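Local coordinates for protein dehydrogenase (Sinorhizobium meliloti, PDB 3UOE) that probably works as an oxidoreductase of the LDH2/MDH2 (malate/L-lactate dehydrogenase) family, a dimer-forming enzyme whose particular substrate is not established, at residues G141-Y146 and T179-I184; A255-V260 and N267-V272. All coordinates share one frame; numbering follows the deposited sequence.

Contact 1: residues G141-Y146 and T179-I184; sequences GMLAYY and TNPVAI
In the loop that leads into helix 144-152, L143 rests on strand 182-186 of the central mixed sheet, touching A183 and the P181 that leads into the strand. The side chains meet at two apolar points, with backbone atoms also grazed. At the first, CB of L143 meets CB of A183 at 3.7 Å, and the methyl of A183 also lies 3.8 Å from the carbonyl O of L143, so this small side chain fits against the backbone of L143. The closest approach of CA atoms between the segments is here, 5.8 Å from CA of A144 to CA of A183. At the second point the branch end of L143 reaches further along the other segment: CD1 stands 3.9 Å from CB of P181 and sits by the CB-CG edge of the ring. The same CD1 of L143 lies 3.7 Å from the carbonyl O of P181. Placing CG opposite the carbonyl carbon (chi1 -57°) sends the leucine toward the proline, and the two side chains cross at about a right angle, a methyl meeting one flank of the pyrrolidine ring.

In the seven-stranded sheet, strand 182-186 runs antiparallel between 156-161 and 193-197. Its backbone bonds tie V182 to L197, A183 to V159 and I184 to L195, while the CB atoms of P181 and A183 point toward the L143 side and those of V182 and I184 point away. No hydrogen bond joins segments 141-146 and 179-184. D196, on adjoining strand 193-197, adds a weak bond from N of A144 to its OD2, and L143 and A183 both touch that residue.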
loop_
_atom_site.group_PDB
_atom_site.type_symbol
_atom_site.label_atom_id
_atom_site.label_comp_id
_atom_site.label_asym_id
_atom_site.label_seq_id
_atom_site.Cartn_x
_atom_site.Cartn_y
_atom_site.Cartn_z
ATOM N N GLY A 141 -18.218 0.701 -1.195
ATOM C CA GLY A 141 -18.190 2.065 -1.672
ATOM C C GLY A 141 -16.820 2.681 -1.459
ATOM O O GLY A 141 -15.802 1.996 -1.557
HETATM N N MSE A 142 -16.800 3.977 -1.162
HETATM C CA MSE A 142 -15.565 4.749 -1.113
HETATM C C MSE A 142 -14.797 4.523 0.175
HETATM O O MSE A 142 -15.258 4.914 1.243
HETATM C CB MSE A 142 -15.892 6.236 -1.255
HETATM C CG MSE A 142 -14.715 7.173 -0.995
HETATM SE SE MSE A 142 -15.251 9.074 -1.072
HETATM C CE MSE A 142 -16.236 9.200 0.606
ATOM N N LEU A 143 -13.617 3.923 0.079
ATOM C CA LEU A 143 -12.881 3.532 1.281
ATOM C C LEU A 143 -12.389 4.716 2.123
ATOM O O LEU A 143 -12.117 4.558 3.310
ATOM C CB LEU A 143 -11.721 2.599 0.932
ATOM C CG LEU A 143 -12.082 1.303 0.191
ATOM C CD1 LEU A 143 -10.908 0.318 0.211
ATOM C CD2 LEU A 143 -13.330 0.660 0.788
ATOM N N ALA A 144 -12.280 5.896 1.515
ATOM C CA ALA A 144 -11.841 7.084 2.244
ATOM C C ALA A 144 -12.752 7.346 3.445
ATOM O O ALA A 144 -12.309 7.860 4.479
ATOM C CB ALA A 144 -11.793 8.315 1.312
ATOM N N TYR A 145 -14.025 6.980 3.305
ATOM C CA TYR A 145 -15.012 7.202 4.355
ATOM C C TYR A 145 -14.556 6.550 5.668
ATOM O O TYR A 145 -14.618 7.164 6.734
ATOM C CB TYR A 145 -16.376 6.643 3.928
ATOM C CG TYR A 145 -17.513 6.990 4.875
ATOM C CD1 TYR A 145 -17.736 6.244 6.029
ATOM C CD2 TYR A 145 -18.355 8.063 4.614
ATOM C CE1 TYR A 145 -18.767 6.562 6.907
ATOM C CE2 TYR A 145 -19.391 8.391 5.478
ATOM C CZ TYR A 145 -19.592 7.639 6.624
ATOM O OH TYR A 145 -20.622 7.961 7.482
ATOM N N TYR A 146 -14.100 5.303 5.568
ATOM C CA TYR A 146 -13.660 4.532 6.723
ATOM C C TYR A 146 -12.301 5.021 7.215
ATOM O O TYR A 146 -12.119 5.229 8.414
ATOM C CB TYR A 146 -13.624 3.037 6.385
ATOM C CG TYR A 146 -14.860 2.583 5.634
ATOM C CD1 TYR A 146 -16.107 2.518 6.270
ATOM C CD2 TYR A 146 -14.792 2.251 4.287
ATOM C CE1 TYR A 146 -17.257 2.121 5.578
ATOM C CE2 TYR A 146 -15.923 1.847 3.588
ATOM C CZ TYR A 146 -17.153 1.784 4.235
ATOM O OH TYR A 146 -18.266 1.380 3.532
ATOM N N THR A 179 -10.063 -4.093 -8.903
ATOM C CA THR A 179 -9.658 -2.690 -8.873
ATOM C C THR A 179 -8.896 -2.357 -7.588
ATOM O O THR A 179 -8.153 -1.381 -7.534
ATOM C CB THR A 179 -10.856 -1.739 -9.058
ATOM O OG1 THR A 179 -11.874 -2.059 -8.107
ATOM C CG2 THR A 179 -11.424 -1.864 -10.466
ATOM N N ASN A 180 -9.111 -3.175 -6.557
ATOM C CA ASN A 180 -8.274 -3.220 -5.343
ATOM C C ASN A 180 -7.752 -1.900 -4.799
ATOM O O ASN A 180 -6.545 -1.642 -4.824
ATOM C CB ASN A 180 -7.100 -4.183 -5.532
ATOM C CG ASN A 180 -7.559 -5.581 -5.870
ATOM O OD1 ASN A 180 -8.766 -5.846 -5.939
ATOM N ND2 ASN A 180 -6.607 -6.488 -6.084
ATOM N N PRO A 181 -8.662 -1.077 -4.275
ATOM C CA PRO A 181 -8.273 0.174 -3.631
ATOM C C PRO A 181 -7.651 -0.092 -2.262
ATOM O O PRO A 181 -7.975 -1.086 -1.586
ATOM C CB PRO A 181 -9.607 0.908 -3.430
ATOM C CG PRO A 181 -10.694 -0.053 -3.806
ATOM C CD PRO A 181 -10.087 -1.389 -4.101
ATOM N N VAL A 182 -6.753 0.803 -1.863
ATOM C CA VAL A 182 -6.321 0.878 -0.484
ATOM C C VAL A 182 -6.494 2.312 0.003
ATOM O O VAL A 182 -6.194 3.259 -0.715
ATOM C CB VAL A 182 -4.863 0.451 -0.323
ATOM C CG1 VAL A 182 -3.964 1.274 -1.239
ATOM C CG2 VAL A 182 -4.440 0.601 1.131
ATOM N N ALA A 183 -7.004 2.467 1.219
ATOM C CA ALA A 183 -7.126 3.787 1.827
ATOM C C ALA A 183 -6.332 3.867 3.135
ATOM O O ALA A 183 -6.291 2.909 3.913
ATOM C CB ALA A 183 -8.587 4.136 2.054
ATOM N N ILE A 184 -5.698 5.010 3.371
ATOM C CA ILE A 184 -4.927 5.212 4.592
ATOM C C ILE A 184 -5.302 6.522 5.287
ATOM O O ILE A 184 -5.156 7.604 4.723
ATOM C CB ILE A 184 -3.408 5.168 4.322
ATOM C CG1 ILE A 184 -3.018 3.838 3.674
ATOM C CG2 ILE A 184 -2.624 5.372 5.614
ATOM C CD1 ILE A 184 -1.541 3.736 3.309
#

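Contact 2: residues A255-V260 and N267-V272; sequences AIELLV and NLAPDV
E257 reaches from its helix to L268 and A269 with two different parts of its side chain, the methylene stem for the leucine and the carboxylate for the alanine. CG lies anti to the backbone N (chi1 -173°) and the chain bends at chi2, which carries the acid group over to the N-H of A269. OE2 of E257 accepts that bond from N of A269 at 2.8 Å. The donor stands above the carboxylate plane, 51° out of it, and the N-H...O angle is 141°, so the bond is short but neither straight nor in plane. The methyl of A269 lies against the same group, its CB 3.4 Å from OE2 and 3.6 Å from OE1 of E257.

The contact joins helix 246-264 to the loop that follows it, where A269-D271 form a short 3-10 segment, with N of D271 bonded to O of L268 and N of V272 to O of A269. L268 crosses the glutamate obliquely: its CD1 is 4.0 Å from CG of E257 and 4.1 Å from the carbonyl O of E257, covering the aliphatic stem. On the second oxygen, OE1 of E257 takes hydrogen bonds from N of G178 and ND2 of N180, so the buried carboxylate has N-H donors on both of its oxygens. A leucine here would remove both acceptors and would probably leave the N-H groups of A269 and G178 without this mate and cost ND2 of N180 one of its two acceptors, the other being O of G253. Elsewhere on the two segments, L258 packs on F193 and P270 on Y306, both of the second subunit.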
loop_
_atom_site.group_PDB
_atom_site.type_symbol
_atom_site.label_atom_id
_atom_site.label_comp_id
_atom_site.label_asym_id
_atom_site.label_seq_id
_atom_site.Cartn_x
_atom_site.Cartn_y
_atom_site.Cartn_z
ATOM N N ALA A 255 -0.572 -7.579 -4.601
ATOM C CA ALA A 255 -0.358 -7.745 -3.168
ATOM C C ALA A 255 -1.701 -7.664 -2.448
ATOM O O ALA A 255 -2.050 -8.544 -1.664
ATOM C CB ALA A 255 0.608 -6.692 -2.628
ATOM N N ILE A 256 -2.456 -6.609 -2.734
ATOM C CA ILE A 256 -3.754 -6.415 -2.107
ATOM C C ILE A 256 -4.643 -7.634 -2.334
ATOM O O ILE A 256 -5.237 -8.172 -1.393
ATOM C CB ILE A 256 -4.432 -5.131 -2.614
ATOM C CG1 ILE A 256 -3.621 -3.912 -2.169
ATOM C CG2 ILE A 256 -5.866 -5.033 -2.107
ATOM C CD1 ILE A 256 -4.014 -2.626 -2.825
ATOM N N GLU A 257 -4.709 -8.080 -3.584
ATOM C CA GLU A 257 -5.495 -9.254 -3.954
ATOM C C GLU A 257 -5.180 -10.429 -3.030
ATOM O O GLU A 257 -6.076 -11.076 -2.485
ATOM C CB GLU A 257 -5.173 -9.649 -5.402
ATOM C CG GLU A 257 -6.055 -10.750 -5.960
ATOM C CD GLU A 257 -7.402 -10.211 -6.402
ATOM O OE1 GLU A 257 -7.409 -9.189 -7.128
ATOM O OE2 GLU A 257 -8.445 -10.793 -6.012
ATOM N N LEU A 258 -3.890 -10.693 -2.863
ATOM C CA LEU A 258 -3.418 -11.867 -2.138
ATOM C C LEU A 258 -3.641 -11.718 -0.640
ATOM O O LEU A 258 -4.069 -12.659 0.013
ATOM C CB LEU A 258 -1.930 -12.104 -2.432
ATOM C CG LEU A 258 -1.571 -12.237 -3.916
ATOM C CD1 LEU A 258 -0.067 -12.102 -4.146
ATOM C CD2 LEU A 258 -2.089 -13.559 -4.477
ATOM N N LEU A 259 -3.348 -10.534 -0.100
ATOM C CA LEU A 259 -3.587 -10.283 1.314
ATOM C C LEU A 259 -5.066 -10.449 1.646
ATOM O O LEU A 259 -5.424 -11.126 2.612
ATOM C CB LEU A 259 -3.101 -8.889 1.724
ATOM C CG LEU A 259 -1.590 -8.645 1.668
ATOM C CD1 LEU A 259 -1.290 -7.153 1.612
ATOM C CD2 LEU A 259 -0.901 -9.288 2.862
ATOM N N VAL A 260 -5.936 -9.854 0.839
ATOM C CA VAL A 260 -7.364 -9.943 1.132
ATOM C C VAL A 260 -7.858 -11.398 1.149
ATOM O O VAL A 260 -8.484 -11.831 2.116
ATOM C CB VAL A 260 -8.209 -9.086 0.176
ATOM C CG1 VAL A 260 -9.680 -9.287 0.462
ATOM C CG2 VAL A 260 -7.848 -7.626 0.340
ATOM N N ASN A 267 -12.910 -14.906 -2.191
ATOM C CA ASN A 267 -12.412 -15.459 -3.444
ATOM C C ASN A 267 -11.465 -14.532 -4.201
ATOM O O ASN A 267 -11.577 -13.300 -4.122
ATOM C CB ASN A 267 -13.584 -15.882 -4.328
ATOM C CG ASN A 267 -14.299 -17.099 -3.778
ATOM O OD1 ASN A 267 -15.360 -16.991 -3.181
ATOM N ND2 ASN A 267 -13.692 -18.257 -3.938
ATOM N N LEU A 268 -10.524 -15.133 -4.921
ATOM C CA LEU A 268 -9.670 -14.388 -5.836
ATOM C C LEU A 268 -10.493 -13.785 -6.983
ATOM O O LEU A 268 -11.493 -14.377 -7.418
ATOM C CB LEU A 268 -8.568 -15.287 -6.392
ATOM C CG LEU A 268 -7.374 -15.669 -5.499
ATOM C CD1 LEU A 268 -6.771 -14.461 -4.782
ATOM C CD2 LEU A 268 -7.760 -16.765 -4.518
ATOM N N ALA A 269 -10.057 -12.623 -7.471
ATOM C CA ALA A 269 -10.800 -11.846 -8.473
ATOM C C ALA A 269 -11.529 -12.645 -9.547
ATOM O O ALA A 269 -12.719 -12.421 -9.762
ATOM C CB ALA A 269 -9.905 -10.769 -9.123
ATOM N N PRO A 270 -10.824 -13.564 -10.238
ATOM C CA PRO A 270 -11.496 -14.275 -11.339
ATOM C C PRO A 270 -12.778 -15.003 -10.893
ATOM O O PRO A 270 -13.656 -15.245 -11.719
ATOM C CB PRO A 270 -10.436 -15.293 -11.804
ATOM C CG PRO A 270 -9.121 -14.700 -11.386
ATOM C CD PRO A 270 -9.427 -14.010 -10.069
ATOM N N ASP A 271 -12.886 -15.340 -9.611
ATOM C CA ASP A 271 -14.066 -16.033 -9.100
ATOM C C ASP A 271 -15.038 -15.083 -8.428
ATOM O O ASP A 271 -16.061 -15.517 -7.885
ATOM C CB ASP A 271 -13.661 -17.110 -8.089
ATOM C CG ASP A 271 -12.708 -18.123 -8.677
ATOM O OD1 ASP A 271 -11.680 -18.433 -8.032
ATOM O OD2 ASP A 271 -12.979 -18.587 -9.801
ATOM N N VAL A 272 -14.725 -13.793 -8.449
ATOM C CA VAL A 272 -15.523 -12.834 -7.694
ATOM C C VAL A 272 -16.727 -12.316 -8.477
ATOM O O VAL A 272 -16.603 -11.937 -9.643
ATOM C CB VAL A 272 -14.656 -11.650 -7.194
ATOM C CG1 VAL A 272 -15.532 -10.536 -6.611
ATOM C CG2 VAL A 272 -13.633 -12.141 -6.168
#

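The two contacts come in series along the chain, contact 1 closing at residue 184 and contact 2 opening at 255, with their centres about 15 Å apart. The centre of contact 1 lies about 4 Å from the chain centre, on strand 182-186, whereas the centre of contact 2 lies about 16 Å from it, at helix 246-264 and its following loop. They meet directly through N180 and E257, ND2 to OE1 at 3.0 Å, and CD1 of I256 packs on V182. The loop ahead of the strand, and the strand itself through V182, are thereby joined to the helix near the dimer interface, where I184 touches A255 of the second subunit and A255 touches F193 of that subunit.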